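Triacylglycerol lipase (Yarrowia lipolytica, PDB 3O0D) is an extracellular alpha/beta-hydrolase of a lipolytic yeast that probably hydrolyses the ester bonds of triacylglycerols. Local coordinates at residues 195-198 against 199-202; 228-231 against 232-235; 269-272 against 273-277; 277-280 against 281-284. One frame throughout, in Å; residues are numbered along the deposited sequence.

Overall arrangement
All four contacts are local, one within a helix and three in turns, set in series along the chain; none nests within or crosses another. Interaction 1 spans the first turns of helix 195-206, in the crossover from strand 183-187 to strand 222-227, and touches none of the others. Interaction 2 closes a tight turn just after strand 222-227. Interaction 3 turns the chain after strand 269-270, and interaction 4 carries it on from the shared Asn277 toward helix 285-290. The last three form one cluster: Asn277 OD1 probably accepts from Gly229 N at 2.8 Å, and Arg228 NH1 reaches Gln281 OE1 at 2.9 Å, so residues 228-235 are backed by the chain at 277-284.

Interaction 1 of 4, residues 195-198 against 199-202; sequences AGFA and NWVD
Val201 lays its CG2 methyl over one face of the Phe197 ring, 3.7 Å from the ring centroid and only 16° off the ring normal, a CH-pi contact. The methyl sits somewhat toward the rim, where it approaches Phe197 CZ at 3.6 Å. With CG1 of Val201 anti to the backbone N (chi1 169°), CG2 is turned back beside that nitrogen and faces the preceding turn. Trp200 adds a looser, oblique contact, its CE3 lying 4.4 Å from Phe197 CD1. The backbone beneath this side is regular: Val201 N donates to Phe197 O at 2.8 Å in a nearly straight bond (173°), and Trp200 N to Gly196 O at 3.1 Å, more bent. These bonds open helix 195-206, the crossover helix of the beta-alpha-beta unit between strands 183-187 and 222-227; Asn194 OD1 accepts from Phe197 N at its start. Phe197, Trp200 and Val201 all touch Ile173 of helix 163-177, which places the tight side against that neighbour. A serine in place of Phe197 would probably open a gap between the two helices and leave the Val201 methyl without its ring face. Ala195 and Asn199, by contrast, are partly exposed and more loosely packed. Here Asn199 N bonds to Ala195 O at 2.9 Å, but Asn199 OD1 stands 3.1 Å from the same Ala195 O, two acceptors that cannot bond directly. Ala198 and Asp202 are buried again: Asp202 N bonds to Ala198 O, and Asp202 OD1 accepts from Ser245 N.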
ATOM      1  N   ALA A 195     -10.362 -12.308  -9.054  1.00 18.46           N
ATOM      2  CA  ALA A 195     -11.022 -11.397 -10.007  1.00 19.37           C
ATOM      3  C   ALA A 195     -12.276 -10.791  -9.379  1.00 20.67           C
ATOM      4  O   ALA A 195     -12.537  -9.602  -9.498  1.00 20.36           O
ATOM      5  CB  ALA A 195     -11.317 -12.085 -11.348  1.00 22.42           C
ATOM      6  N   GLY A 196     -13.061 -11.599  -8.663  1.00 19.80           N
ATOM      7  CA  GLY A 196     -14.142 -11.009  -7.878  1.00 19.55           C
ATOM      8  C   GLY A 196     -13.732  -9.859  -6.982  1.00 18.26           C
ATOM      9  O   GLY A 196     -14.347  -8.801  -7.071  1.00 19.91           O
ATOM     10  N   PHE A 197     -12.714 -10.060  -6.123  1.00 19.61           N
ATOM     11  CA  PHE A 197     -12.220  -9.037  -5.224  1.00 18.52           C
ATOM     12  C   PHE A 197     -11.707  -7.829  -6.057  1.00 17.63           C
ATOM     13  O   PHE A 197     -12.087  -6.684  -5.801  1.00 16.67           O
ATOM     14  CB  PHE A 197     -11.098  -9.619  -4.381  1.00 19.88           C
ATOM     15  CG  PHE A 197     -10.366  -8.605  -3.534  1.00 19.28           C
ATOM     16  CD1 PHE A 197     -10.891  -8.116  -2.367  1.00 20.92           C
ATOM     17  CD2 PHE A 197      -9.136  -8.102  -3.995  1.00 22.30           C
ATOM     18  CE1 PHE A 197     -10.187  -7.194  -1.603  1.00 18.38           C
ATOM     19  CE2 PHE A 197      -8.376  -7.129  -3.232  1.00 19.92           C
ATOM     20  CZ  PHE A 197      -8.881  -6.694  -2.071  1.00 18.49           C
ATOM     21  N   ALA A 198     -10.909  -8.108  -7.074  1.00 17.57           N
ATOM     22  CA  ALA A 198     -10.259  -6.985  -7.825  1.00 18.09           C
ATOM     23  C   ALA A 198     -11.353  -6.103  -8.460  1.00 18.84           C
ATOM     24  O   ALA A 198     -11.265  -4.886  -8.427  1.00 18.17           O
ATOM     25  CB  ALA A 198      -9.358  -7.582  -8.891  1.00 14.83           C
ATOM     26  N   ASN A 199     -12.361  -6.711  -9.088  1.00 18.00           N
ATOM     27  CA  ASN A 199     -13.379  -5.937  -9.766  1.00 18.81           C
ATOM     28  C   ASN A 199     -14.287  -5.208  -8.796  1.00 17.81           C
ATOM     29  O   ASN A 199     -14.730  -4.065  -9.097  1.00 17.20           O
ATOM     30  CB  ASN A 199     -14.159  -6.824 -10.731  1.00 19.01           C
ATOM     31  CG  ASN A 199     -13.308  -7.300 -11.904  1.00 24.50           C
ATOM     32  OD1 ASN A 199     -13.339  -8.487 -12.272  1.00 26.45           O
ATOM     33  ND2 ASN A 199     -12.544  -6.375 -12.524  1.00 21.93           N
ATOM     34  N   TRP A 200     -14.485  -5.793  -7.615  1.00 16.07           N
ATOM     35  CA  TRP A 200     -15.295  -5.201  -6.614  1.00 18.46           C
ATOM     36  C   TRP A 200     -14.581  -3.965  -6.038  1.00 18.74           C
ATOM     37  O   TRP A 200     -15.197  -2.883  -5.899  1.00 19.36           O
ATOM     38  CB  TRP A 200     -15.643  -6.238  -5.561  1.00 19.49           C
ATOM     39  CG  TRP A 200     -16.303  -5.628  -4.306  1.00 20.73           C
ATOM     40  CD1 TRP A 200     -17.626  -5.233  -4.195  1.00 23.73           C
ATOM     41  CD2 TRP A 200     -15.720  -5.395  -3.056  1.00 20.42           C
ATOM     42  NE1 TRP A 200     -17.868  -4.761  -2.956  1.00 26.45           N
ATOM     43  CE2 TRP A 200     -16.720  -4.831  -2.227  1.00 25.34           C
ATOM     44  CE3 TRP A 200     -14.439  -5.582  -2.523  1.00 26.12           C
ATOM     45  CZ2 TRP A 200     -16.481  -4.494  -0.888  1.00 26.13           C
ATOM     46  CZ3 TRP A 200     -14.204  -5.229  -1.209  1.00 26.23           C
ATOM     47  CH2 TRP A 200     -15.215  -4.675  -0.405  1.00 28.30           C
ATOM     48  N   VAL A 201     -13.262  -4.115  -5.763  1.00 16.98           N
ATOM     49  CA  VAL A 201     -12.411  -2.983  -5.332  1.00 16.99           C
ATOM     50  C   VAL A 201     -12.476  -1.871  -6.404  1.00 14.93           C
ATOM     51  O   VAL A 201     -12.600  -0.686  -6.024  1.00 17.53           O
ATOM     52  CB  VAL A 201     -11.001  -3.442  -5.107  1.00 17.04           C
ATOM     53  CG1 VAL A 201     -10.044  -2.168  -4.931  1.00 14.63           C
ATOM     54  CG2 VAL A 201     -10.964  -4.318  -3.838  1.00 14.12           C
ATOM     55  N   ASP A 202     -12.430  -2.187  -7.681  1.00 15.14           N
ATOM     56  CA  ASP A 202     -12.460  -1.138  -8.730  1.00 16.21           C
ATOM     57  C   ASP A 202     -13.852  -0.427  -8.644  1.00 19.40           C
ATOM     58  O   ASP A 202     -13.959   0.770  -8.739  1.00 15.75           O
ATOM     59  CB  ASP A 202     -12.276  -1.706 -10.113  1.00 16.25           C
ATOM     60  CG  ASP A 202     -10.819  -1.968 -10.492  1.00 18.75           C
ATOM     61  OD1 ASP A 202      -9.929  -1.647  -9.636  1.00 19.77           O
ATOM     62  OD2 ASP A 202     -10.555  -2.565 -11.588  1.00 18.82           O
TER

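Interaction 2 of 4, residues 228-231 against 232-235; sequences RGDI and VPQV
Gln234 N donates to Ile231 O at 2.8 Å, and Val235 N follows with a bond to Val232 O at 3.2 Å. These two bonds from residue i+3 to residue i define a short 3-10 turn over 232-234. The chain comes into it out of a glycine with positive phi, Gly229, and extends through Asp230. The side chain of Asp230 folds forward onto the turn. Its OD1 accepts from Val232 N at 3.0 Å, the donor standing 59° out of the carboxylate plane, a linkage like that of an Asx turn. Across the same group lies Pro233, whose CD is 3.4 Å from Asp230 CG; the two side chains cross at about a right angle. The turn thus grips one carboxylate oxygen and packs against the group's carbon, fixing its rotation, while OD2 is held by Tyr292 OH and His289 ND1. That arrangement is consistent with Asp230 serving as the acid of a Ser162-His289-Asp230 triad. Ile231 has CG1 between its backbone N and carbonyl carbon (chi1 60°), leaving CG2 facing Gln234 OE1 at 4.1 Å. This amide oxygen takes its hydrogen bonds from Gln282 NE2 and Asn277 ND2. The turn follows directly on strand 222-227 and is wedged between two helices: Val232 touches Ile95 of helix 91-100 and His289 of helix 285-290, Ile231 touches Arg99 and Val285 of the same pair, and Val235 packs on Ile98.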
ATOM      1  N   ARG A 228       9.682  -0.520 -11.971  1.00 10.47           N
ATOM      2  CA  ARG A 228      10.333  -1.423 -12.937  1.00 11.24           C
ATOM      3  C   ARG A 228      11.295  -2.347 -12.199  1.00 12.08           C
ATOM      4  O   ARG A 228      12.127  -1.957 -11.370  1.00 12.30           O
ATOM      5  CB  ARG A 228      11.134  -0.652 -13.956  1.00 13.01           C
ATOM      6  CG  ARG A 228      11.697  -1.712 -14.932  1.00 12.68           C
ATOM      7  CD  ARG A 228      12.019  -1.293 -16.267  1.00 18.54           C
ATOM      8  NE  ARG A 228      10.942  -0.669 -17.070  1.00 17.14           N
ATOM      9  CZ  ARG A 228      10.031  -1.332 -17.748  1.00 16.16           C
ATOM     10  NH1 ARG A 228       9.960  -2.661 -17.656  1.00 15.54           N
ATOM     11  NH2 ARG A 228       9.177  -0.643 -18.482  1.00 13.12           N
ATOM     12  N   GLY A 229      11.087  -3.618 -12.504  1.00 12.80           N
ATOM     13  CA  GLY A 229      11.952  -4.686 -12.010  1.00 12.38           C
ATOM     14  C   GLY A 229      11.556  -5.264 -10.678  1.00 14.34           C
ATOM     15  O   GLY A 229      12.068  -6.293 -10.252  1.00 14.91           O
ATOM     16  N   ASP A 230      10.609  -4.640  -9.974  1.00  9.95           N
ATOM     17  CA  ASP A 230      10.193  -5.225  -8.736  1.00 10.63           C
ATOM     18  C   ASP A 230       9.136  -6.362  -8.977  1.00 10.29           C
ATOM     19  O   ASP A 230       8.071  -6.127  -9.542  1.00 10.12           O
ATOM     20  CB  ASP A 230       9.517  -4.109  -7.902  1.00  9.78           C
ATOM     21  CG  ASP A 230       9.045  -4.567  -6.518  1.00 11.17           C
ATOM     22  OD1 ASP A 230       9.325  -5.727  -6.086  1.00 10.72           O
ATOM     23  OD2 ASP A 230       8.441  -3.718  -5.762  1.00  9.37           O
ATOM     24  N   ILE A 231       9.465  -7.606  -8.568  1.00 12.01           N
ATOM     25  CA  ILE A 231       8.479  -8.692  -8.802  1.00 11.57           C
ATOM     26  C   ILE A 231       7.435  -8.765  -7.777  1.00 11.11           C
ATOM     27  O   ILE A 231       6.448  -9.504  -7.975  1.00 11.53           O
ATOM     28  CB  ILE A 231       9.174 -10.142  -8.782  1.00 13.41           C
ATOM     29  CG1 ILE A 231       9.822 -10.361  -7.446  1.00 15.58           C
ATOM     30  CG2 ILE A 231      10.241 -10.206  -9.911  1.00 17.27           C
ATOM     31  CD1 ILE A 231      10.364 -11.891  -7.228  1.00 21.93           C
ATOM     32  N   VAL A 232       7.555  -8.042  -6.703  1.00 10.93           N
ATOM     33  CA  VAL A 232       6.516  -8.187  -5.616  1.00 11.57           C
ATOM     34  C   VAL A 232       5.113  -7.892  -6.155  1.00 14.08           C
ATOM     35  O   VAL A 232       4.149  -8.602  -5.854  1.00 13.32           O
ATOM     36  CB  VAL A 232       6.913  -7.468  -4.354  1.00 11.11           C
ATOM     37  CG1 VAL A 232       5.835  -7.623  -3.178  1.00 13.86           C
ATOM     38  CG2 VAL A 232       8.296  -8.087  -3.866  1.00 11.77           C
ATOM     39  N   PRO A 233       4.949  -6.778  -6.899  1.00 13.30           N
ATOM     40  CA  PRO A 233       3.652  -6.533  -7.517  1.00 12.32           C
ATOM     41  C   PRO A 233       3.162  -7.517  -8.602  1.00 13.04           C
ATOM     42  O   PRO A 233       2.072  -7.382  -9.177  1.00 13.50           O
ATOM     43  CB  PRO A 233       3.837  -5.094  -8.107  1.00 10.43           C
ATOM     44  CG  PRO A 233       4.828  -4.474  -7.165  1.00 10.28           C
ATOM     45  CD  PRO A 233       5.857  -5.618  -7.042  1.00 11.28           C
ATOM     46  N   GLN A 234       4.016  -8.503  -8.952  1.00 10.43           N
ATOM     47  CA  GLN A 234       3.664  -9.556  -9.843  1.00 13.02           C
ATOM     48  C   GLN A 234       3.299 -10.878  -9.151  1.00 13.89           C
ATOM     49  O   GLN A 234       2.859 -11.781  -9.892  1.00 18.81           O
ATOM     50  CB  GLN A 234       4.819  -9.856 -10.829  1.00 10.66           C
ATOM     51  CG  GLN A 234       5.390  -8.515 -11.503  1.00 14.23           C
ATOM     52  CD  GLN A 234       6.296  -8.845 -12.697  1.00 10.26           C
ATOM     53  OE1 GLN A 234       7.501  -8.729 -12.573  1.00 13.50           O
ATOM     54  NE2 GLN A 234       5.702  -9.365 -13.779  1.00 14.67           N
ATOM     55  N   VAL A 235       3.459 -10.977  -7.858  1.00 15.41           N
ATOM     56  CA  VAL A 235       3.080 -12.215  -7.108  1.00 16.17           C
ATOM     57  C   VAL A 235       1.999 -11.927  -6.059  1.00 17.06           C
ATOM     58  O   VAL A 235       1.720 -10.793  -5.734  1.00 15.54           O
ATOM     59  CB  VAL A 235       4.338 -12.807  -6.436  1.00 16.37           C
ATOM     60  CG1 VAL A 235       5.376 -13.077  -7.458  1.00 17.58           C
ATOM     61  CG2 VAL A 235       4.871 -11.901  -5.385  1.00 15.48           C
TER

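Interaction 3 of 4, residues 269-272 against 273-277; sequences SNKQ and CSAGN
Cys273 N donates to Asn270 O at 2.8 Å, closing a type I beta turn, and Gly276 N then bonds to Cys273 O at 3.0 Å in the 3-10 turn that follows at once. Asn270 does most of the side-chain work. With CG anti to the backbone N (chi1 -176°), its amide swings alongside the turn, and OD1 accepts from Gln272 N at 2.8 Å, the donor lying in the carbonyl plane. Its ND2 faces the other way, donating to Gln266 O and to Glu6 O of strand 3-8. Without this amide, as with an alanine here, Gln272 N and those two carbonyls would probably lose their partner, leaving the beta turn to its backbone bond and the waters. Cys273 SG passes near the same amide, 4.0 Å from Asn270 CG. Two waters brace the turn: one accepts from Asn270 N and Ala275 N, the other donates to Lys271 O and Cys273 O. The two segments also pack closely at the backbone, Gly276 CA making a CA-H...O contact of 3.2 Å with Lys271 O, where a CB would collide. Farther out, Ser269 OG meets Ala275 CB at 3.2 Å, and the bent Lys271 chain brings CD within 3.7 Å of Ala275 O. The arrangement is an Asx turn superposed on a beta turn, just after the short, weakly bonded outermost strand 269-270, with the Cys265-Cys273 disulfide tying the chain back to strand 262-265.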
ATOM      1  N   SER A 269      -3.610  -5.241 -15.656  1.00 11.97           N
ATOM      2  CA  SER A 269      -2.266  -5.711 -16.032  1.00 15.71           C
ATOM      3  C   SER A 269      -1.831  -4.953 -17.254  1.00 14.60           C
ATOM      4  O   SER A 269      -2.601  -4.789 -18.216  1.00 16.19           O
ATOM      5  CB  SER A 269      -2.279  -7.266 -16.229  1.00 16.04           C
ATOM      6  OG  SER A 269      -1.095  -7.763 -16.869  1.00 22.78           O
ATOM      7  N   ASN A 270      -0.585  -4.416 -17.250  1.00 10.59           N
ATOM      8  CA  ASN A 270      -0.207  -3.513 -18.332  1.00 12.25           C
ATOM      9  C   ASN A 270       1.263  -3.761 -18.666  1.00  9.30           C
ATOM     10  O   ASN A 270       2.145  -3.572 -17.804  1.00 14.23           O
ATOM     11  CB  ASN A 270      -0.465  -2.085 -17.852  1.00 11.56           C
ATOM     12  CG  ASN A 270      -0.209  -1.038 -18.906  1.00 12.00           C
ATOM     13  OD1 ASN A 270       0.698  -1.147 -19.714  1.00 12.37           O
ATOM     14  ND2 ASN A 270      -1.104   0.008 -18.937  1.00 13.16           N
ATOM     15  N   LYS A 271       1.518  -4.210 -19.889  1.00 12.94           N
ATOM     16  CA  LYS A 271       2.898  -4.641 -20.224  1.00 13.01           C
ATOM     17  C   LYS A 271       3.785  -3.425 -20.384  1.00 14.12           C
ATOM     18  O   LYS A 271       5.052  -3.561 -20.554  1.00 12.69           O
ATOM     19  CB  LYS A 271       2.938  -5.429 -21.533  1.00 17.59           C
ATOM     20  CG  LYS A 271       2.225  -6.781 -21.475  1.00 24.14           C
ATOM     21  CD  LYS A 271       2.973  -7.895 -20.868  1.00 33.60           C
ATOM     22  CE  LYS A 271       2.199  -9.269 -21.109  1.00 34.58           C
ATOM     23  NZ  LYS A 271       1.849  -9.685 -22.551  1.00 36.77           N
ATOM     24  N   GLN A 272       3.203  -2.208 -20.405  1.00 11.82           N
ATOM     25  CA  GLN A 272       4.101  -1.030 -20.362  1.00 12.48           C
ATOM     26  C   GLN A 272       4.571  -0.743 -18.933  1.00 12.28           C
ATOM     27  O   GLN A 272       5.494   0.095 -18.694  1.00 12.22           O
ATOM     28  CB  GLN A 272       3.356   0.191 -20.935  1.00 10.90           C
ATOM     29  CG  GLN A 272       3.375   0.257 -22.421  1.00 13.42           C
ATOM     30  CD  GLN A 272       4.769   0.607 -22.934  1.00 18.75           C
ATOM     31  OE1 GLN A 272       5.385   1.609 -22.485  1.00 14.06           O
ATOM     32  NE2 GLN A 272       5.264  -0.170 -23.892  1.00 17.18           N
ATOM     33  N   CYS A 273       3.964  -1.403 -17.964  1.00 10.83           N
ATOM     34  CA  CYS A 273       4.191  -1.238 -16.539  1.00 10.37           C
ATOM     35  C   CYS A 273       4.732  -2.537 -15.866  1.00 10.15           C
ATOM     36  O   CYS A 273       5.490  -3.185 -16.475  1.00 12.24           O
ATOM     37  CB  CYS A 273       2.988  -0.661 -15.815  1.00 11.47           C
ATOM     38  SG  CYS A 273       2.514   0.836 -16.719  1.00 13.59           S
ATOM     39  N   SER A 274       4.348  -2.834 -14.633  1.00 10.13           N
ATOM     40  CA  SER A 274       4.900  -4.012 -13.871  0.50 11.98           C
ATOM     41  C   SER A 274       4.841  -5.326 -14.638  1.00 13.37           C
ATOM     42  O   SER A 274       5.820  -6.109 -14.643  1.00 12.18           O
ATOM     43  CB  SER A 274       4.083  -4.294 -12.645  0.50 14.80           C
ATOM     44  OG  SER A 274       4.511  -3.500 -11.618  0.50 20.74           O
ATOM     45  N   ALA A 275       3.682  -5.556 -15.300  1.00 13.08           N
ATOM     46  CA  ALA A 275       3.483  -6.812 -16.038  1.00 14.62           C
ATOM     47  C   ALA A 275       4.506  -7.019 -17.130  1.00 14.46           C
ATOM     48  O   ALA A 275       4.700  -8.179 -17.609  1.00 15.63           O
ATOM     49  CB  ALA A 275       2.026  -6.935 -16.606  1.00 13.10           C
ATOM     50  N   GLY A 276       5.082  -5.931 -17.638  1.00 12.57           N
ATOM     51  CA  GLY A 276       6.138  -5.973 -18.677  1.00 12.77           C
ATOM     52  C   GLY A 276       7.602  -6.085 -18.166  1.00 13.32           C
ATOM     53  O   GLY A 276       8.548  -6.079 -19.043  1.00 13.00           O
ATOM     54  N   ASN A 277       7.771  -6.229 -16.863  1.00 12.27           N
ATOM     55  CA  ASN A 277       9.165  -6.413 -16.265  1.00 10.93           C
ATOM     56  C   ASN A 277       9.851  -7.582 -17.059  1.00 13.92           C
ATOM     57  O   ASN A 277       9.192  -8.622 -17.300  1.00 12.79           O
ATOM     58  CB  ASN A 277       9.082  -6.830 -14.861  1.00 11.74           C
ATOM     59  CG  ASN A 277       8.882  -5.626 -13.895  1.00 13.11           C
ATOM     60  OD1 ASN A 277       9.089  -4.452 -14.315  1.00 14.46           O
ATOM     61  ND2 ASN A 277       8.434  -5.892 -12.681  1.00 11.37           N
TER
HETATM   62  O   HOH W   1       0.985  -4.273 -14.872  1.00 13.56           O
HETATM   63  O   HOH W   2       7.202  -2.767 -18.825  1.00 19.02           O

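Interaction 4 of 4, residues 277-280 against 281-284; sequences NTLL and QQVN
Asn277 meets the second half of this turn through its CB, which packs 3.8 Å from Gln282 CG. Thr278 carries the contact with a reciprocal pair of bonds. Its backbone N donates to Gln281 OE1 at 2.9 Å, nearly straight at 169° although it comes from above the amide plane, and its OG1 accepts from Gln281 N at 3.1 Å. OG1 can do so because it lies between the backbone N and the carbonyl carbon (chi1 67°), turned in over the following residues. The pattern resembles the capping box at a helix start, yet residues 281-283 have helical backbone angles without regular helix bonds. Gln282 N illustrates this: it is shared between Thr278 O, a weak and bent bond, and Leu279 O at 3.2 Å. Leu279 adds a slight side-chain touch, CD1 to Gln282 OE1 at 4.2 Å, the two side chains crossing at about a right angle. Leu280 closes a type I beta turn with Val283, but through a weak bond, Val283 N to Leu280 O at 3.4 Å. The turn is therefore held by two sound bonds at Thr278 and by a weak one at Val283. Gln281 OE1 also accepts from Arg228 NH1, setting the turn against the loop after strand 222-227, and Gln282 OE1 bonds a 2-methyl-2,4-pentanediol molecule, probably from the crystallisation liquor. Asn284 then occupies the N-cap position of helix 285-290, though its side chain makes no capping bond.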
ATOM      1  N   ASN A 277       7.771  -6.229 -16.863  1.00 12.27           N
ATOM      2  CA  ASN A 277       9.165  -6.413 -16.265  1.00 10.93           C
ATOM      3  C   ASN A 277       9.851  -7.582 -17.059  1.00 13.92           C
ATOM      4  O   ASN A 277       9.192  -8.622 -17.300  1.00 12.79           O
ATOM      5  CB  ASN A 277       9.082  -6.830 -14.861  1.00 11.74           C
ATOM      6  CG  ASN A 277       8.882  -5.626 -13.895  1.00 13.11           C
ATOM      7  OD1 ASN A 277       9.089  -4.452 -14.315  1.00 14.46           O
ATOM      8  ND2 ASN A 277       8.434  -5.892 -12.681  1.00 11.37           N
ATOM      9  N   THR A 278      11.059  -7.338 -17.528  1.00 11.03           N
ATOM     10  CA  THR A 278      11.796  -8.376 -18.304  1.00 14.35           C
ATOM     11  C   THR A 278      12.533  -9.263 -17.321  1.00 12.32           C
ATOM     12  O   THR A 278      12.766  -8.945 -16.218  1.00 10.99           O
ATOM     13  CB  THR A 278      12.853  -7.788 -19.276  1.00 14.55           C
ATOM     14  OG1 THR A 278      13.915  -7.188 -18.515  1.00 15.85           O
ATOM     15  CG2 THR A 278      12.217  -6.790 -20.220  1.00 16.25           C
ATOM     16  N   LEU A 279      12.998 -10.422 -17.815  1.00 12.79           N
ATOM     17  CA  LEU A 279      13.743 -11.337 -16.907  1.00 12.60           C
ATOM     18  C   LEU A 279      14.990 -10.723 -16.334  1.00 12.34           C
ATOM     19  O   LEU A 279      15.237 -10.863 -15.136  1.00 14.25           O
ATOM     20  CB  LEU A 279      14.237 -12.513 -17.822  1.00 13.17           C
ATOM     21  CG  LEU A 279      14.901 -13.611 -16.977  1.00 16.25           C
ATOM     22  CD1 LEU A 279      13.920 -14.413 -16.091  1.00 19.83           C
ATOM     23  CD2 LEU A 279      15.612 -14.613 -17.997  1.00 19.72           C
ATOM     24  N   LEU A 280      15.778  -9.981 -17.103  1.00 11.17           N
ATOM     25  CA  LEU A 280      16.962  -9.315 -16.582  0.50 11.85           C
ATOM     26  C   LEU A 280      16.603  -8.206 -15.566  1.00 12.17           C
ATOM     27  O   LEU A 280      17.300  -8.017 -14.585  1.00 13.45           O
ATOM     28  CB  LEU A 280      17.783  -8.699 -17.698  0.50 12.94           C
ATOM     29  CG  LEU A 280      18.593  -9.718 -18.526  0.50 15.16           C
ATOM     30  CD1 LEU A 280      17.799 -10.918 -18.699  0.50 20.15           C
ATOM     31  CD2 LEU A 280      19.129  -9.154 -19.864  0.50 14.34           C
ATOM     32  N   GLN A 281      15.496  -7.508 -15.862  1.00 12.60           N
ATOM     33  CA  GLN A 281      15.018  -6.492 -14.911  1.00 12.83           C
ATOM     34  C   GLN A 281      14.618  -7.053 -13.570  1.00 13.31           C
ATOM     35  O   GLN A 281      14.761  -6.324 -12.558  1.00 14.14           O
ATOM     36  CB  GLN A 281      13.864  -5.651 -15.510  1.00 12.00           C
ATOM     37  CG  GLN A 281      14.341  -4.732 -16.581  1.00 13.46           C
ATOM     38  CD  GLN A 281      13.223  -4.289 -17.499  1.00 12.29           C
ATOM     39  OE1 GLN A 281      12.033  -4.604 -17.249  1.00 11.75           O
ATOM     40  NE2 GLN A 281      13.567  -3.492 -18.517  1.00 15.48           N
ATOM     41  N   GLN A 282      14.174  -8.320 -13.519  1.00 13.15           N
ATOM     42  CA  GLN A 282      13.626  -8.975 -12.315  1.00 13.95           C
ATOM     43  C   GLN A 282      14.697  -9.615 -11.432  1.00 16.86           C
ATOM     44  O   GLN A 282      14.367 -10.111 -10.334  1.00 18.06           O
ATOM     45  CB  GLN A 282      12.595 -10.032 -12.643  1.00 15.38           C
ATOM     46  CG  GLN A 282      11.349  -9.565 -13.453  1.00 14.87           C
ATOM     47  CD  GLN A 282      10.557 -10.727 -14.050  1.00 21.23           C
ATOM     48  OE1 GLN A 282      11.155 -11.745 -14.505  1.00 20.80           O
ATOM     49  NE2 GLN A 282       9.209 -10.619 -14.042  1.00 18.15           N
ATOM     50  N   VAL A 283      15.928  -9.687 -11.945  1.00 14.43           N
ATOM     51  CA  VAL A 283      16.991 -10.433 -11.257  1.00 18.19           C
ATOM     52  C   VAL A 283      17.221 -10.044  -9.842  1.00 17.41           C
ATOM     53  O   VAL A 283      17.163 -10.924  -8.919  1.00 17.80           O
ATOM     54  CB  VAL A 283      18.313 -10.363 -12.030  1.00 18.22           C
ATOM     55  CG1 VAL A 283      19.521 -10.783 -11.108  1.00 22.87           C
ATOM     56  CG2 VAL A 283      18.103 -11.238 -13.236  1.00 18.57           C
ATOM     57  N   ASN A 284      17.419  -8.751  -9.582  1.00 15.76           N
ATOM     58  CA  ASN A 284      17.779  -8.325  -8.229  1.00 13.70           C
ATOM     59  C   ASN A 284      16.616  -7.964  -7.299  1.00 15.10           C
ATOM     60  O   ASN A 284      16.206  -6.745  -7.099  1.00 11.38           O
ATOM     61  CB  ASN A 284      18.550  -7.041  -8.384  1.00 15.93           C
ATOM     62  CG  ASN A 284      19.283  -6.713  -7.185  1.00 16.61           C
ATOM     63  OD1 ASN A 284      19.807  -7.597  -6.502  1.00 24.16           O
ATOM     64  ND2 ASN A 284      19.407  -5.431  -6.904  1.00 20.88           N
TER